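Long-range contacts in NeuRonal IgCAM-5 (Caenorhabditis elegans, PDB 6ON6), which probably acts as a neuronal cell-surface adhesion receptor of the immunoglobulin superfamily, whose first immunoglobulin domain, the part described here, forms a homodimer: residues S15-L20 and E106-V111; V24-I29 and L78-V83; F52-F57 and K66-D71. All blocks are in the same frame, centred on the assembly; numbering follows the deposited sequence.

Contact 1. Residues S15-L20 and E106-V111; sequences SAVALL and ELDVKV. With NAG (2-acetamido-2-deoxy-beta-D-glucopyranose), chain C.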
ATOM      1  N   SER A  15      17.818   5.888  -5.641  1.00 24.62           N
ATOM      2  CA  SER A  15      18.233   5.894  -4.248  1.00 24.69           C
ATOM      3  C   SER A  15      18.805   7.250  -3.852  1.00 22.46           C
ATOM      4  O   SER A  15      19.282   8.030  -4.682  1.00 23.81           O
ATOM      5  CB  SER A  15      19.252   4.812  -3.979  1.00 27.15           C
ATOM      6  OG  SER A  15      18.621   3.556  -4.154  1.00 29.29           O
ATOM      7  N   ALA A  16      18.701   7.555  -2.554  1.00 21.99           N
ATOM      8  CA  ALA A  16      19.091   8.860  -2.044  1.00 22.41           C
ATOM      9  C   ALA A  16      19.691   8.702  -0.653  1.00 22.48           C
ATOM     10  O   ALA A  16      19.488   7.688   0.012  1.00 24.60           O
ATOM     11  CB  ALA A  16      17.884   9.782  -1.936  1.00 21.22           C
ATOM     12  N   VAL A  17      20.428   9.728  -0.220  1.00 21.90           N
ATOM     13  CA  VAL A  17      20.937   9.796   1.148  1.00 23.64           C
ATOM     14  C   VAL A  17      20.522  11.137   1.740  1.00 23.34           C
ATOM     15  O   VAL A  17      20.247  12.091   1.023  1.00 24.20           O
ATOM     16  CB  VAL A  17      22.467   9.591   1.218  1.00 26.77           C
ATOM     17  CG1 VAL A  17      22.843   8.195   0.843  1.00 34.49           C
ATOM     18  CG2 VAL A  17      23.260  10.636   0.387  1.00 27.16           C
ATOM     19  N   ALA A  18      20.489  11.220   3.074  1.00 23.42           N
ATOM     20  CA  ALA A  18      20.024  12.450   3.715  1.00 22.58           C
ATOM     21  C   ALA A  18      20.558  12.502   5.128  1.00 25.06           C
ATOM     22  O   ALA A  18      20.759  11.466   5.767  1.00 27.85           O
ATOM     23  CB  ALA A  18      18.503  12.471   3.780  1.00 24.84           C
ATOM     24  N   LEU A  19      20.786  13.720   5.602  1.00 23.62           N
ATOM     25  CA  LEU A  19      21.000  13.956   7.030  1.00 24.97           C
ATOM     26  C   LEU A  19      19.660  14.140   7.729  1.00 24.25           C
ATOM     27  O   LEU A  19      18.669  14.485   7.103  1.00 23.26           O
ATOM     28  CB  LEU A  19      21.828  15.223   7.242  1.00 23.80           C
ATOM     29  CG  LEU A  19      23.244  15.218   6.650  1.00 26.55           C
ATOM     30  CD1 LEU A  19      23.985  16.516   6.914  1.00 28.66           C
ATOM     31  CD2 LEU A  19      24.094  14.007   6.959  1.00 31.35           C
ATOM     32  N   LEU A  20      19.646  13.966   9.059  1.00 24.26           N
ATOM     33  CA  LEU A  20      18.421  14.241   9.807  1.00 26.77           C
ATOM     34  C   LEU A  20      17.920  15.649   9.506  1.00 23.64           C
ATOM     35  O   LEU A  20      18.692  16.617   9.528  1.00 24.99           O
ATOM     36  CB  LEU A  20      18.652  14.135  11.324  1.00 28.36           C
ATOM     37  CG  LEU A  20      19.060  12.773  11.863  1.00 33.04           C
ATOM     38  CD1 LEU A  20      19.188  12.853  13.359  1.00 31.61           C
ATOM     39  CD2 LEU A  20      18.047  11.714  11.470  1.00 35.44           C
ATOM     40  N   GLU A 106      16.140   3.259  -2.460  1.00 26.24           N
ATOM     41  CA  GLU A 106      16.457   3.249  -1.030  1.00 24.74           C
ATOM     42  C   GLU A 106      16.746   4.652  -0.522  1.00 24.75           C
ATOM     43  O   GLU A 106      17.378   5.464  -1.208  1.00 28.70           O
ATOM     44  CB  GLU A 106      17.698   2.397  -0.774  1.00 29.25           C
ATOM     45  CG  GLU A 106      17.898   2.070   0.702  1.00 37.39           C
ATOM     46  CD  GLU A 106      18.714   0.787   0.948  1.00 44.07           C
ATOM     47  OE1 GLU A 106      19.225   0.162  -0.019  1.00 46.08           O
ATOM     48  OE2 GLU A 106      18.826   0.403   2.133  1.00 49.35           O
ATOM     49  N   LEU A 107      16.299   4.934   0.712  1.00 24.62           N
ATOM     50  CA  LEU A 107      16.715   6.132   1.430  1.00 23.21           C
ATOM     51  C   LEU A 107      17.658   5.699   2.532  1.00 26.10           C
ATOM     52  O   LEU A 107      17.271   4.923   3.416  1.00 28.17           O
ATOM     53  CB  LEU A 107      15.518   6.869   2.013  1.00 23.28           C
ATOM     54  CG  LEU A 107      15.827   8.109   2.871  1.00 23.72           C
ATOM     55  CD1 LEU A 107      16.619   9.136   2.077  1.00 24.99           C
ATOM     56  CD2 LEU A 107      14.567   8.745   3.391  1.00 25.78           C
ATOM     57  N   ASP A 108      18.877   6.204   2.488  1.00 24.84           N
ATOM     58  CA  ASP A 108      19.844   6.035   3.566  1.00 26.94           C
ATOM     59  C   ASP A 108      19.844   7.299   4.422  1.00 27.69           C
ATOM     60  O   ASP A 108      19.872   8.406   3.892  1.00 30.36           O
ATOM     61  CB  ASP A 108      21.219   5.832   2.933  1.00 32.15           C
ATOM     62  CG  ASP A 108      22.234   5.259   3.874  1.00 45.56           C
ATOM     63  OD1 ASP A 108      21.878   4.929   5.018  1.00 47.39           O
ATOM     64  OD2 ASP A 108      23.406   5.130   3.452  1.00 52.35           O
ATOM     65  N   VAL A 109      19.806   7.137   5.743  1.00 27.58           N
ATOM     66  CA  VAL A 109      19.775   8.295   6.636  1.00 27.62           C
ATOM     67  C   VAL A 109      21.061   8.323   7.450  1.00 32.89           C
ATOM     68  O   VAL A 109      21.378   7.357   8.156  1.00 34.07           O
ATOM     69  CB  VAL A 109      18.524   8.316   7.528  1.00 30.59           C
ATOM     70  CG1 VAL A 109      18.546   9.542   8.450  1.00 32.12           C
ATOM     71  CG2 VAL A 109      17.268   8.293   6.632  1.00 29.61           C
ATOM     72  N   LYS A 110      21.783   9.441   7.380  1.00 33.49           N
ATOM     73  CA  LYS A 110      23.017   9.639   8.138  1.00 40.38           C
ATOM     74  C   LYS A 110      22.744  10.469   9.388  1.00 44.19           C
ATOM     75  O   LYS A 110      22.022  11.469   9.332  1.00 47.03           O
ATOM     76  CB  LYS A 110      24.044  10.393   7.294  1.00 42.57           C
ATOM     77  CG  LYS A 110      24.488   9.659   6.044  1.00 45.75           C
ATOM     78  CD  LYS A 110      25.483   8.550   6.384  1.00 50.34           C
ATOM     79  CE  LYS A 110      25.709   7.670   5.180  1.00 51.52           C
ATOM     80  NZ  LYS A 110      24.382   7.276   4.679  1.00 53.67           N
ATOM     81  N   VAL A 111      23.313  10.055  10.517  1.00 50.75           N
ATOM     82  CA  VAL A 111      23.211  10.846  11.744  1.00 53.34           C
ATOM     83  C   VAL A 111      24.461  11.684  11.983  1.00 54.15           C
ATOM     84  O   VAL A 111      25.442  11.194  12.539  1.00 57.08           O
ATOM     85  CB  VAL A 111      22.901   9.983  12.967  1.00 52.21           C
ATOM     86  CG1 VAL A 111      22.902  10.855  14.207  1.00 49.77           C
ATOM     87  CG2 VAL A 111      21.562   9.281  12.795  1.00 47.62           C
TER
HETATM   88  C1  NAG C 202      16.097  -2.220   0.366  1.00 49.19           C
HETATM   89  C2  NAG C 202      16.725  -2.691   1.680  1.00 51.83           C
HETATM   90  C3  NAG C 202      18.106  -3.305   1.439  1.00 52.89           C
HETATM   91  C4  NAG C 202      18.065  -4.344   0.326  1.00 53.31           C
HETATM   92  C5  NAG C 202      17.406  -3.759  -0.918  1.00 51.70           C
HETATM   93  C6  NAG C 202      17.224  -4.771  -2.027  1.00 53.54           C
HETATM   94  C7  NAG C 202      16.396  -1.645   3.875  1.00 56.88           C
HETATM   95  C8  NAG C 202      15.805  -2.956   4.304  1.00 55.60           C
HETATM   96  N2  NAG C 202      16.823  -1.581   2.611  1.00 56.43           N
HETATM   97  O3  NAG C 202      18.549  -3.919   2.644  1.00 56.26           O
HETATM   98  O4  NAG C 202      19.387  -4.762   0.008  1.00 57.35           O
HETATM   99  O5  NAG C 202      16.097  -3.286  -0.577  1.00 49.24           O
HETATM  100  O6  NAG C 202      16.870  -4.149  -3.256  1.00 55.77           O
HETATM  101  O7  NAG C 202      16.484  -0.686   4.638  1.00 62.49           O
HETATM  102  O   HOH W   1      22.137  13.690  10.403  1.00 42.15           O

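Contact 2. Residues V24-I29 and L78-V83; sequences VDFTCI and LTIKNV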
ATOM      1  N   VAL A  24      13.758  14.964   1.110  1.00 18.04           N
ATOM      2  CA  VAL A  24      14.180  14.117  -0.017  1.00 18.79           C
ATOM      3  C   VAL A  24      12.980  13.790  -0.897  1.00 18.01           C
ATOM      4  O   VAL A  24      11.899  13.486  -0.393  1.00 20.27           O
ATOM      5  CB  VAL A  24      14.835  12.800   0.457  1.00 21.50           C
ATOM      6  CG1 VAL A  24      15.126  11.832  -0.721  1.00 30.84           C
ATOM      7  CG2 VAL A  24      16.085  13.050   1.211  1.00 23.46           C
ATOM      8  N   ASP A  25      13.185  13.786  -2.222  1.00 19.68           N
ATOM      9  CA  ASP A  25      12.132  13.404  -3.152  1.00 19.76           C
ATOM     10  C   ASP A  25      12.448  12.059  -3.807  1.00 20.96           C
ATOM     11  O   ASP A  25      13.618  11.776  -4.129  1.00 24.01           O
ATOM     12  CB  ASP A  25      12.060  14.403  -4.327  1.00 20.84           C
ATOM     13  CG  ASP A  25      11.519  15.769  -3.920  1.00 23.14           C
ATOM     14  OD1 ASP A  25      10.956  15.906  -2.802  1.00 24.17           O
ATOM     15  OD2 ASP A  25      11.646  16.701  -4.746  1.00 28.04           O
ATOM     16  N   PHE A  26      11.390  11.293  -4.062  1.00 21.19           N
ATOM     17  CA  PHE A  26      11.420  10.127  -4.963  1.00 21.13           C
ATOM     18  C   PHE A  26      10.475  10.448  -6.099  1.00 20.48           C
ATOM     19  O   PHE A  26       9.317  10.797  -5.884  1.00 24.09           O
ATOM     20  CB  PHE A  26      10.983   8.839  -4.219  1.00 24.81           C
ATOM     21  CG  PHE A  26      12.027   8.317  -3.266  1.00 23.14           C
ATOM     22  CD1 PHE A  26      13.065   7.528  -3.746  1.00 23.97           C
ATOM     23  CD2 PHE A  26      11.991   8.605  -1.905  1.00 22.92           C
ATOM     24  CE1 PHE A  26      14.037   7.050  -2.913  1.00 24.77           C
ATOM     25  CE2 PHE A  26      12.978   8.139  -1.087  1.00 26.45           C
ATOM     26  CZ  PHE A  26      13.991   7.343  -1.564  1.00 26.79           C
ATOM     27  N   THR A  27      10.966  10.323  -7.334  1.00 20.86           N
ATOM     28  CA  THR A  27      10.144  10.626  -8.514  1.00 22.96           C
ATOM     29  C   THR A  27       9.864   9.368  -9.335  1.00 23.20           C
ATOM     30  O   THR A  27      10.784   8.604  -9.661  1.00 24.88           O
ATOM     31  CB  THR A  27      10.815  11.684  -9.400  1.00 23.48           C
ATOM     32  OG1 THR A  27      11.068  12.858  -8.623  1.00 25.40           O
ATOM     33  CG2 THR A  27       9.918  12.041 -10.643  1.00 27.49           C
ATOM     34  N   CYS A  28       8.597   9.144  -9.635  1.00 23.50           N
ATOM     35  CA  CYS A  28       8.161   8.046 -10.489  1.00 24.92           C
ATOM     36  C   CYS A  28       7.606   8.654 -11.769  1.00 23.99           C
ATOM     37  O   CYS A  28       6.578   9.343 -11.737  1.00 27.81           O
ATOM     38  CB  CYS A  28       7.066   7.295  -9.760  1.00 28.13           C
ATOM     39  SG  CYS A  28       6.518   5.778 -10.525  1.00 31.88           S
ATOM     40  N   ILE A  29       8.264   8.394 -12.894  1.00 24.49           N
ATOM     41  CA  ILE A  29       7.847   8.960 -14.170  1.00 25.02           C
ATOM     42  C   ILE A  29       7.204   7.838 -14.969  1.00 29.16           C
ATOM     43  O   ILE A  29       7.823   6.795 -15.198  1.00 31.20           O
ATOM     44  CB  ILE A  29       9.037   9.566 -14.929  1.00 28.21           C
ATOM     45  CG1 ILE A  29       9.697  10.667 -14.062  1.00 32.72           C
ATOM     46  CG2 ILE A  29       8.555  10.109 -16.294  1.00 30.91           C
ATOM     47  CD1 ILE A  29      10.961  11.308 -14.632  1.00 39.68           C
ATOM     48  N   LEU A  78       7.070  12.195  -4.779  1.00 23.10           N
ATOM     49  CA  LEU A  78       6.787  12.017  -3.361  1.00 22.36           C
ATOM     50  C   LEU A  78       7.916  12.667  -2.570  1.00 20.82           C
ATOM     51  O   LEU A  78       9.084  12.304  -2.729  1.00 22.81           O
ATOM     52  CB  LEU A  78       6.762  10.529  -3.043  1.00 27.00           C
ATOM     53  CG  LEU A  78       6.524  10.288  -1.560  1.00 34.56           C
ATOM     54  CD1 LEU A  78       5.061  10.564  -1.243  1.00 36.20           C
ATOM     55  CD2 LEU A  78       6.899   8.865  -1.297  1.00 36.29           C
ATOM     56  N   THR A  79       7.578  13.630  -1.721  1.00 22.81           N
ATOM     57  CA  THR A  79       8.569  14.243  -0.843  1.00 21.22           C
ATOM     58  C   THR A  79       8.434  13.666   0.554  1.00 22.09           C
ATOM     59  O   THR A  79       7.318  13.570   1.078  1.00 23.34           O
ATOM     60  CB  THR A  79       8.356  15.752  -0.775  1.00 22.68           C
ATOM     61  OG1 THR A  79       8.508  16.298  -2.086  1.00 24.40           O
ATOM     62  CG2 THR A  79       9.324  16.403   0.176  1.00 23.37           C
ATOM     63  N   ILE A  80       9.558  13.239   1.115  1.00 21.16           N
ATOM     64  CA  ILE A  80       9.643  12.917   2.547  1.00 21.07           C
ATOM     65  C   ILE A  80      10.281  14.111   3.221  1.00 19.78           C
ATOM     66  O   ILE A  80      11.452  14.431   3.000  1.00 19.50           O
ATOM     67  CB  ILE A  80      10.467  11.653   2.801  1.00 23.41           C
ATOM     68  CG1 ILE A  80       9.882  10.514   1.972  1.00 26.98           C
ATOM     69  CG2 ILE A  80      10.395  11.257   4.274  1.00 25.31           C
ATOM     70  CD1 ILE A  80      10.864   9.828   1.206  1.00 34.42           C
ATOM     71  N   LYS A  81       9.496  14.812   4.020  1.00 20.05           N
ATOM     72  CA  LYS A  81      10.002  15.990   4.702  1.00 20.25           C
ATOM     73  C   LYS A  81      10.702  15.583   5.988  1.00 20.08           C
ATOM     74  O   LYS A  81      10.303  14.620   6.655  1.00 20.91           O
ATOM     75  CB  LYS A  81       8.830  16.909   5.059  1.00 21.97           C
ATOM     76  CG  LYS A  81       8.029  17.431   3.830  1.00 26.98           C
ATOM     77  CD  LYS A  81       8.793  18.512   3.125  1.00 32.35           C
ATOM     78  CE  LYS A  81       8.708  19.793   3.977  1.00 41.57           C
ATOM     79  NZ  LYS A  81       9.451  20.968   3.401  1.00 42.94           N
ATOM     80  N   ASN A  82      11.698  16.380   6.392  1.00 20.05           N
ATOM     81  CA  ASN A  82      12.247  16.282   7.750  1.00 21.25           C
ATOM     82  C   ASN A  82      12.700  14.852   8.059  1.00 20.81           C
ATOM     83  O   ASN A  82      12.266  14.219   9.007  1.00 22.49           O
ATOM     84  CB  ASN A  82      11.228  16.773   8.797  1.00 22.33           C
ATOM     85  CG  ASN A  82      11.800  16.806  10.182  1.00 24.77           C
ATOM     86  OD1 ASN A  82      13.005  17.006  10.373  1.00 28.38           O
ATOM     87  ND2 ASN A  82      10.937  16.555  11.158  1.00 30.12           N
ATOM     88  N   VAL A  83      13.599  14.336   7.216  1.00 20.79           N
ATOM     89  CA  VAL A  83      13.949  12.924   7.294  1.00 21.77           C
ATOM     90  C   VAL A  83      14.512  12.558   8.668  1.00 23.79           C
ATOM     91  O   VAL A  83      15.298  13.309   9.252  1.00 22.56           O
ATOM     92  CB  VAL A  83      14.941  12.612   6.154  1.00 23.50           C
ATOM     93  CG1 VAL A  83      15.669  11.345   6.441  1.00 30.66           C
ATOM     94  CG2 VAL A  83      14.184  12.555   4.815  1.00 24.64           C
TER

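Contact 3. Residues F52-F57 and K66-D71; sequences FDEKVF and KPRIGD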
ATOM      1  N   PHE A  52      -2.080   7.219  -2.735  1.00 28.81           N
ATOM      2  CA  PHE A  52      -2.867   6.486  -3.718  1.00 30.22           C
ATOM      3  C   PHE A  52      -3.412   7.484  -4.723  1.00 32.26           C
ATOM      4  O   PHE A  52      -4.039   8.472  -4.334  1.00 31.84           O
ATOM      5  CB  PHE A  52      -4.033   5.743  -3.053  1.00 31.44           C
ATOM      6  CG  PHE A  52      -4.850   4.968  -4.034  1.00 31.13           C
ATOM      7  CD1 PHE A  52      -4.410   3.750  -4.528  1.00 32.08           C
ATOM      8  CD2 PHE A  52      -6.025   5.491  -4.527  1.00 37.94           C
ATOM      9  CE1 PHE A  52      -5.145   3.053  -5.466  1.00 33.32           C
ATOM     10  CE2 PHE A  52      -6.761   4.793  -5.479  1.00 34.36           C
ATOM     11  CZ  PHE A  52      -6.320   3.576  -5.945  1.00 33.10           C
ATOM     12  N   ASP A  53      -3.186   7.227  -6.012  1.00 29.78           N
ATOM     13  CA  ASP A  53      -3.643   8.173  -7.023  1.00 31.97           C
ATOM     14  C   ASP A  53      -3.096   9.556  -6.659  1.00 33.00           C
ATOM     15  O   ASP A  53      -1.882   9.701  -6.481  1.00 31.27           O
ATOM     16  CB  ASP A  53      -5.177   8.086  -7.140  1.00 36.32           C
ATOM     17  CG  ASP A  53      -5.732   8.757  -8.391  1.00 41.23           C
ATOM     18  OD1 ASP A  53      -4.973   8.998  -9.355  1.00 38.35           O
ATOM     19  OD2 ASP A  53      -6.951   9.054  -8.390  1.00 44.05           O
ATOM     20  N   GLU A  54      -3.948  10.561  -6.466  1.00 31.65           N
ATOM     21  CA  GLU A  54      -3.461  11.929  -6.328  1.00 31.05           C
ATOM     22  C   GLU A  54      -3.372  12.435  -4.903  1.00 33.90           C
ATOM     23  O   GLU A  54      -3.072  13.621  -4.700  1.00 33.48           O
ATOM     24  CB  GLU A  54      -4.297  12.878  -7.178  1.00 35.00           C
ATOM     25  CG  GLU A  54      -4.091  12.588  -8.646  1.00 37.43           C
ATOM     26  CD  GLU A  54      -4.898  13.462  -9.536  1.00 45.82           C
ATOM     27  OE1 GLU A  54      -5.274  14.577  -9.106  1.00 50.54           O
ATOM     28  OE2 GLU A  54      -5.164  13.019 -10.664  1.00 48.47           O
ATOM     29  N   LYS A  55      -3.604  11.585  -3.918  1.00 33.17           N
ATOM     30  CA  LYS A  55      -3.676  12.049  -2.542  1.00 34.92           C
ATOM     31  C   LYS A  55      -2.749  11.242  -1.650  1.00 27.45           C
ATOM     32  O   LYS A  55      -2.720  10.009  -1.713  1.00 29.17           O
ATOM     33  CB  LYS A  55      -5.112  11.942  -2.008  1.00 34.15           C
ATOM     34  CG  LYS A  55      -6.101  12.845  -2.722  1.00 42.37           C
ATOM     35  N   VAL A  56      -2.049  11.947  -0.763  1.00 30.07           N
ATOM     36  CA  VAL A  56      -1.332  11.279   0.317  1.00 28.74           C
ATOM     37  C   VAL A  56      -2.326  10.553   1.224  1.00 28.65           C
ATOM     38  O   VAL A  56      -3.437  11.034   1.486  1.00 32.60           O
ATOM     39  CB  VAL A  56      -0.475  12.317   1.060  1.00 32.62           C
ATOM     40  CG1 VAL A  56       0.163  11.750   2.249  1.00 41.00           C
ATOM     41  CG2 VAL A  56       0.588  12.831   0.158  1.00 32.59           C
ATOM     42  N   PHE A  57      -1.920   9.388   1.718  1.00 28.51           N
ATOM     43  CA  PHE A  57      -2.793   8.596   2.583  1.00 29.94           C
ATOM     44  C   PHE A  57      -3.042   9.312   3.904  1.00 30.59           C
ATOM     45  O   PHE A  57      -4.182   9.413   4.365  1.00 28.94           O
ATOM     46  CB  PHE A  57      -2.133   7.230   2.805  1.00 29.67           C
ATOM     47  CG  PHE A  57      -3.012   6.195   3.452  1.00 30.26           C
ATOM     48  CD1 PHE A  57      -4.294   5.923   2.969  1.00 31.13           C
ATOM     49  CD2 PHE A  57      -2.499   5.396   4.455  1.00 29.35           C
ATOM     50  CE1 PHE A  57      -5.074   4.905   3.526  1.00 33.03           C
ATOM     51  CE2 PHE A  57      -3.279   4.369   5.039  1.00 32.56           C
ATOM     52  CZ  PHE A  57      -4.564   4.122   4.562  1.00 32.61           C
ATOM     53  N   LYS A  66       3.112  15.454  -5.387  1.00 26.97           N
ATOM     54  CA  LYS A  66       2.787  16.295  -6.528  1.00 30.60           C
ATOM     55  C   LYS A  66       2.473  15.347  -7.662  1.00 31.22           C
ATOM     56  O   LYS A  66       3.382  14.848  -8.336  1.00 29.14           O
ATOM     57  CB  LYS A  66       3.937  17.236  -6.873  1.00 31.93           C
ATOM     58  CG  LYS A  66       4.083  18.301  -5.802  1.00 30.25           C
ATOM     59  CD  LYS A  66       5.107  19.349  -6.162  1.00 35.07           C
ATOM     60  CE  LYS A  66       6.522  18.771  -6.231  1.00 40.97           C
ATOM     61  NZ  LYS A  66       7.102  18.628  -4.850  1.00 43.45           N
ATOM     62  N   PRO A  67       1.208  14.997  -7.844  1.00 32.32           N
ATOM     63  CA  PRO A  67       0.849  13.964  -8.811  1.00 34.84           C
ATOM     64  C   PRO A  67       0.687  14.632 -10.154  1.00 33.20           C
ATOM     65  O   PRO A  67       0.242  15.780 -10.243  1.00 35.11           O
ATOM     66  CB  PRO A  67      -0.517  13.498  -8.300  1.00 36.00           C
ATOM     67  CG  PRO A  67      -1.109  14.678  -7.673  1.00 36.58           C
ATOM     68  CD  PRO A  67       0.060  15.432  -7.030  1.00 32.83           C
ATOM     69  N   ARG A  68       1.091  13.911 -11.202  1.00 36.38           N
ATOM     70  CA  ARG A  68       0.780  14.286 -12.578  1.00 35.65           C
ATOM     71  C   ARG A  68       1.377  15.640 -12.923  1.00 35.15           C
ATOM     72  O   ARG A  68       0.692  16.490 -13.482  1.00 35.37           O
ATOM     73  CB  ARG A  68      -0.729  14.312 -12.861  1.00 35.45           C
ATOM     74  CG  ARG A  68      -1.447  13.005 -12.767  1.00 38.74           C
ATOM     75  CD  ARG A  68      -2.910  13.153 -13.165  1.00 33.75           C
ATOM     76  NE  ARG A  68      -3.616  11.910 -12.912  1.00 42.12           N
ATOM     77  CZ  ARG A  68      -3.595  10.863 -13.724  1.00 42.35           C
ATOM     78  NH1 ARG A  68      -2.906  10.917 -14.857  1.00 44.75           N
ATOM     79  NH2 ARG A  68      -4.261   9.762 -13.398  1.00 46.66           N
ATOM     80  N   ILE A  69       2.630  15.868 -12.522  1.00 34.97           N
ATOM     81  CA  ILE A  69       3.330  17.104 -12.864  1.00 29.33           C
ATOM     82  C   ILE A  69       4.401  16.819 -13.900  1.00 32.85           C
ATOM     83  O   ILE A  69       4.456  15.725 -14.470  1.00 37.27           O
ATOM     84  CB  ILE A  69       3.890  17.853 -11.634  1.00 29.33           C
ATOM     85  CG1 ILE A  69       5.014  17.062 -10.935  1.00 31.59           C
ATOM     86  CG2 ILE A  69       2.758  18.189 -10.627  1.00 35.59           C
ATOM     87  CD1 ILE A  69       5.907  17.882 -10.032  1.00 33.01           C
ATOM     88  N   GLY A  70       5.246  17.800 -14.167  1.00 33.65           N
ATOM     89  CA  GLY A  70       6.135  17.742 -15.306  1.00 39.09           C
ATOM     90  C   GLY A  70       5.460  18.160 -16.611  1.00 39.76           C
ATOM     91  O   GLY A  70       4.244  18.369 -16.704  1.00 39.29           O
ATOM     92  N   ASP A  71       6.275  18.255 -17.658  1.00 38.27           N
ATOM     93  CA  ASP A  71       5.748  18.698 -18.956  1.00 38.08           C
ATOM     94  C   ASP A  71       4.625  17.793 -19.459  1.00 36.66           C
ATOM     95  O   ASP A  71       3.682  18.261 -20.115  1.00 38.04           O
ATOM     96  CB  ASP A  71       6.854  18.752 -20.013  1.00 45.67           C
ATOM     97  CG  ASP A  71       7.807  19.917 -19.812  1.00 55.15           C
ATOM     98  OD1 ASP A  71       7.648  20.637 -18.809  1.00 57.63           O
ATOM     99  OD2 ASP A  71       8.705  20.117 -20.668  1.00 56.88           O
TER

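Contact 1. Residues S15-L20 and E106-V111
Ser15 opens the pairing of 15-20 with 106-111 by side chain rather than backbone: its OG accepts the amide N of Glu106 at 3.0 Å, along a nearly straight line (169° at the hydrogen). From Ala16 onward the two strands run parallel, with amides and carbonyls alternating: Ala16 N to Glu106 O, Asp108 N to Ala16 O, Ala18 N to Asp108 O and Lys110 N to Ala18 O. This is the A' strand paired parallel with the last strand, G, at the edge of an I-set-like immunoglobulin sheet.

On the inner side Ala18, Leu107 and Val109 are buried. Leu107 CD1 comes to 4.2 Å from Ala18 CB, and Val24 of the facing sheet packs against Ala16, Ala18 and Leu107. Where the pairing ends, an exposed Leu20 laps over Val109 at about a right angle, CD2 to CG1 3.8 Å.

Val17, Leu19 and Lys110 lie on the solvent side, although their chains touch. Val17 lies alongside Asp108, its CG1 3.5 Å from Asp108 CB, and CD2 of Leu19 rests on CB of Lys110. The lysine, bent at chi2 (-77°) and chi4, folds back within its own strand, NZ forming a salt bridge with Asp108 OD2 at 2.7 Å from above the carboxylate plane. The last bond, Leu20 N to Lys110 O, is weak; Leu20 N also donates to a water.

Glu106, extended beyond CG, accepts on OE2, at 2.9 Å, N2 of the N-acetylglucosamine linked to Asn90 of strand 89-95. A leucine in its place would probably leave the sugar amide without this acceptor and the acetamido group freer to turn. The chemistry thus implies an edge held by backbone bonds, the Ser15 bond and apolar contacts, with the glycan resting against its beginning.

Contact 2. Residues V24-I29 and L78-V83
Val24 and Ile80 form a hydrogen-bonded antiparallel pair through both of their amides, Ile80 N reaching Val24 O at 2.8 Å and Val24 N reaching Ile80 O. Phe26 and Leu78 repeat the pattern two residues on, Phe26 N to Leu78 O at 2.8 Å and Leu78 N to Phe26 O. Between these pairs Asp25 and Thr79 make the non-hydrogen-bonded pair, where CA-H groups lean on carbonyls instead: Asp25 CA lies 3.3 Å from Leu78 O.

The polar side-chain contact falls on the outer face. Asp25 and Thr79 stand side by side, and the threonine hydroxyl donates to Asp25 OD1 at 2.6 Å, coming in 43° out of the carboxylate plane. Thr79 OG1 is turned anti to its own carbonyl carbon (chi1 -61°), which sets it over that oxygen, while Asp25 OD2 takes a glycerol hydroxyl, probably from the crystallisation liquor.

Both strands belong to the four-stranded sheet of the immunoglobulin sandwich, and 24-29 carries Cys28, whose disulfide to Cys93 ties it to the opposite sheet.

Apolar contacts occupy the inner face. CD1 of Ile80 meets the edge of the Phe26 ring in its plane, 3.5 Å from CD2 and equally close to CE2; Tyr91 of the opposite sheet meets the same ring with its own plane turned by about 20°. Beyond the end of strand 75-80, Val83 turns back and its CG2 touches CG2 of Val24 at 4.1 Å, with Leu107 packing against both valines.

Contact 3. Residues F52-F57 and K66-D71
A type II' beta turn from Phe52 to Lys55, joining strand 48-52 to the short edge strand 55-56, carries Glu54, which meets Pro67 and Arg68, and Asp53, which stands near the arginine. The turn is closed by two reciprocal backbone bonds between its end residues, Phe52 N to Lys55 O at 3.0 Å and Lys55 N to Phe52 O. Asp53 takes its first corner position with a positive phi of 53°, and Glu54 the second.

Glu54 does most of the touching. Its aliphatic part crosses the proline at about a right angle: CB lies 3.7 Å from Pro67 CG, and CG is equally far from Pro67 CB. Beyond CG the chain is extended, carrying the carboxylate past the ring to the arginine.

The two segments belong to different sheets of the immunoglobulin sandwich, 55-56 at an outer edge of one and 63-69 at an outer edge of the other, so the contact spans the two sheets at the rim. In 63-69 Arg68 and Ile69 both face Glu75 in a G1 beta bulge, Arg68 taking the positive-phi position.

There Arg68 NE donates to Glu54 OE2 at 2.9 Å in a salt bridge with a bent hydrogen bond, 141° at the hydrogen. NE meets OE2 on the anti side of the carboxylate but tilted out of its plane, while the oxygen lies close to the guanidinium plane; the two planes are 69° apart. Asp53 adds opposite charge without a bond, its OD1 standing 4.2 Å from Arg68 NH2. Trp76 of the neighbouring strand touches both Pro67 and Arg68. At the start of the turn, the ring of Phe52 stacks on Phe52 of the second subunit, while Asn96 of that subunit hydrogen-bonds to Phe57 O.

From the N terminus the chain first lays down 15-20, the opening side of contact 1, then crosses to the other sheet in strand 24-31, which starts contact 2. It returns to the first sheet before 52-57; after only eight intervening residues 66-71 closes contact 3, the innermost loop. Strand 75-80 follows and closes contact 2 around it, and 106-111 finally closes contact 1 around both, so the three nest without crossing. Contacts 1 and 2 touch through the core, Ala18 and Val109 meeting Val24 and Val83 between the sheets. Contacts 2 and 3 lie on the neighbouring strands 75-80 and 63-69 of the four-stranded sheet, whereas contacts 1 and 3 lie on opposite sides of the domain centre.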